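Local coordinates for conserved hypothetical secreted protein (Helicobacter pylori, PDB 4RNZ) that helps determine the cell shape of this bacterium and is a zinc-binding M23B metallopeptidase that probably cleaves peptidoglycan, at residues T10-L15 with I20-Y25. Numbering follows the deposited sequence.
Sequences TLLGFL and IPQKLY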
loop_
_atom_site.group_PDB
_atom_site.type_symbol
_atom_site.label_atom_id
_atom_site.label_comp_id
_atom_site.label_asym_id
_atom_site.label_seq_id
_atom_site.Cartn_x
_atom_site.Cartn_y
_atom_site.Cartn_z
ATOM N N THR A 10 -14.218 -14.795 -1.000
ATOM C CA THR A 10 -14.729 -13.551 -0.452
ATOM C C THR A 10 -15.049 -13.790 1.036
ATOM O O THR A 10 -14.991 -14.915 1.504
ATOM C CB THR A 10 -16.030 -13.139 -1.143
ATOM O OG1 THR A 10 -16.939 -14.257 -1.108
ATOM C CG2 THR A 10 -15.766 -12.726 -2.586
ATOM N N LEU A 11 -15.386 -12.734 1.770
ATOM C CA LEU A 11 -15.806 -12.915 3.152
ATOM C C LEU A 11 -17.007 -13.878 3.146
ATOM O O LEU A 11 -17.044 -14.862 3.854
ATOM C CB LEU A 11 -16.139 -11.568 3.795
ATOM C CG LEU A 11 -16.771 -11.629 5.179
ATOM C CD1 LEU A 11 -15.880 -12.400 6.165
ATOM C CD2 LEU A 11 -17.085 -10.236 5.686
ATOM N N LEU A 12 -17.960 -13.621 2.268
ATOM C CA LEU A 12 -19.183 -14.418 2.216
ATOM C C LEU A 12 -18.879 -15.885 1.905
ATOM O O LEU A 12 -19.386 -16.812 2.567
ATOM C CB LEU A 12 -20.104 -13.790 1.176
ATOM C CG LEU A 12 -21.593 -14.020 1.129
ATOM C CD1 LEU A 12 -22.244 -13.871 2.496
ATOM C CD2 LEU A 12 -22.150 -13.016 0.116
ATOM N N GLY A 13 -18.016 -16.102 0.923
ATOM C CA GLY A 13 -17.571 -17.439 0.609
ATOM C C GLY A 13 -16.896 -18.081 1.796
ATOM O O GLY A 13 -17.069 -19.260 2.021
ATOM N N PHE A 14 -16.123 -17.311 2.575
ATOM C CA PHE A 14 -15.483 -17.870 3.761
ATOM C C PHE A 14 -16.538 -18.264 4.813
ATOM O O PHE A 14 -16.427 -19.307 5.475
ATOM C CB PHE A 14 -14.461 -16.863 4.324
ATOM C CG PHE A 14 -13.730 -17.341 5.535
ATOM C CD1 PHE A 14 -12.611 -18.160 5.415
ATOM C CD2 PHE A 14 -14.141 -16.959 6.802
ATOM C CE1 PHE A 14 -11.941 -18.593 6.542
ATOM C CE2 PHE A 14 -13.469 -17.391 7.930
ATOM C CZ PHE A 14 -12.377 -18.212 7.809
ATOM N N LEU A 15 -17.550 -17.424 4.977
ATOM C CA LEU A 15 -18.606 -17.717 5.946
ATOM C C LEU A 15 -19.328 -19.007 5.563
ATOM O O LEU A 15 -19.495 -19.911 6.391
ATOM C CB LEU A 15 -19.597 -16.575 6.022
ATOM C CG LEU A 15 -19.079 -15.238 6.526
ATOM C CD1 LEU A 15 -20.255 -14.305 6.733
ATOM C CD2 LEU A 15 -18.310 -15.418 7.831
ATOM N N ILE A 20 -20.931 -20.574 8.805
ATOM C CA ILE A 20 -21.258 -19.452 9.663
ATOM C C ILE A 20 -22.429 -18.762 8.978
ATOM O O ILE A 20 -22.379 -18.549 7.778
ATOM C CB ILE A 20 -20.075 -18.478 9.790
ATOM C CG1 ILE A 20 -18.892 -19.186 10.456
ATOM C CG2 ILE A 20 -20.484 -17.225 10.564
ATOM C CD1 ILE A 20 -17.546 -18.542 10.178
ATOM N N PRO A 21 -23.490 -18.430 9.725
ATOM C CA PRO A 21 -24.628 -17.796 9.077
ATOM C C PRO A 21 -24.244 -16.549 8.278
ATOM O O PRO A 21 -23.596 -15.627 8.792
ATOM C CB PRO A 21 -25.528 -17.405 10.256
ATOM C CG PRO A 21 -25.180 -18.383 11.336
ATOM C CD PRO A 21 -23.704 -18.616 11.172
ATOM N N GLN A 22 -24.703 -16.504 7.042
ATOM C CA GLN A 22 -24.304 -15.479 6.114
ATOM C C GLN A 22 -24.869 -14.104 6.440
ATOM O O GLN A 22 -24.359 -13.096 5.937
ATOM C CB GLN A 22 -24.636 -15.915 4.688
ATOM C CG GLN A 22 -23.630 -16.942 4.172
ATOM C CD GLN A 22 -24.115 -17.712 2.953
ATOM O OE1 GLN A 22 -24.307 -17.149 1.881
ATOM N NE2 GLN A 22 -24.264 -19.022 3.109
ATOM N N LYS A 23 -25.890 -14.048 7.298
ATOM C CA LYS A 23 -26.408 -12.756 7.770
ATOM C C LYS A 23 -25.356 -11.957 8.491
ATOM O O LYS A 23 -25.481 -10.745 8.641
ATOM C CB LYS A 23 -27.596 -12.942 8.703
ATOM C CG LYS A 23 -27.248 -13.539 10.053
ATOM C CD LYS A 23 -28.513 -13.873 10.841
ATOM C CE LYS A 23 -28.239 -14.969 11.868
ATOM N NZ LYS A 23 -29.495 -15.353 12.550
ATOM N N LEU A 24 -24.354 -12.647 9.023
ATOM C CA LEU A 24 -23.211 -11.968 9.619
ATOM C C LEU A 24 -22.602 -10.965 8.625
ATOM O O LEU A 24 -22.203 -9.873 9.000
ATOM C CB LEU A 24 -22.182 -12.998 10.104
ATOM C CG LEU A 24 -21.106 -12.490 11.060
ATOM C CD1 LEU A 24 -21.720 -11.841 12.290
ATOM C CD2 LEU A 24 -20.176 -13.633 11.466
ATOM N N TYR A 25 -22.552 -11.327 7.353
ATOM C CA TYR A 25 -22.213 -10.370 6.292
ATOM C C TYR A 25 -23.390 -9.468 5.862
ATOM O O TYR A 25 -23.257 -8.249 5.815
ATOM C CB TYR A 25 -21.648 -11.092 5.054
ATOM C CG TYR A 25 -21.431 -10.153 3.898
ATOM C CD1 TYR A 25 -20.333 -9.307 3.862
ATOM C CD2 TYR A 25 -22.356 -10.071 2.861
ATOM C CE1 TYR A 25 -20.144 -8.426 2.819
ATOM C CE2 TYR A 25 -22.178 -9.180 1.816
ATOM C CZ TYR A 25 -21.060 -8.368 1.798
ATOM O OH TYR A 25 -20.880 -7.508 0.751
#
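Leu15 lies between Ile20 and Tyr25 and touches both with its branches. Leu15 CB sits 3.8 Å from Ile20 O. With chi1 at -64° CG is turned away from the residue's own carbonyl carbon, and this carries its methyls toward the 20-25 segment. Leu15 CD1 lies 3.8 Å from Tyr25 N and also against Tyr25 CB and Leu24 CB. Leu15 CD2 rests 3.9 Å from Ile20 CG2 and close to Ile20 CD1. The main chains join here too: Ile20 N donates to Leu15 O at 2.9 Å, nearly straight at 174°, with the donor tilted from the carbonyl plane. Two short helices, 11-17 and 23-26, are joined by a turn here in the N-terminal domain of Csd3. They pack on antiparallel strands 66-73 and 76-83: Leu11 and Leu15 touch Ile70, Leu11 and Leu24 touch Leu79, and Ile20 and Leu24 touch Tyr77. At the other end, the Tyr25 ring meets two leucines. Leu11 CD2 lies at the ring edge, 3.8 Å from Tyr25 CD1. Leu12 crosses the tyrosine at about a right angle, Leu12 CD1 being 3.8 Å from both Tyr25 CD2 and Gln22 CG. The ring also makes a cation-pi contact with Lys33, on the helix that carries the zinc ligand Glu34.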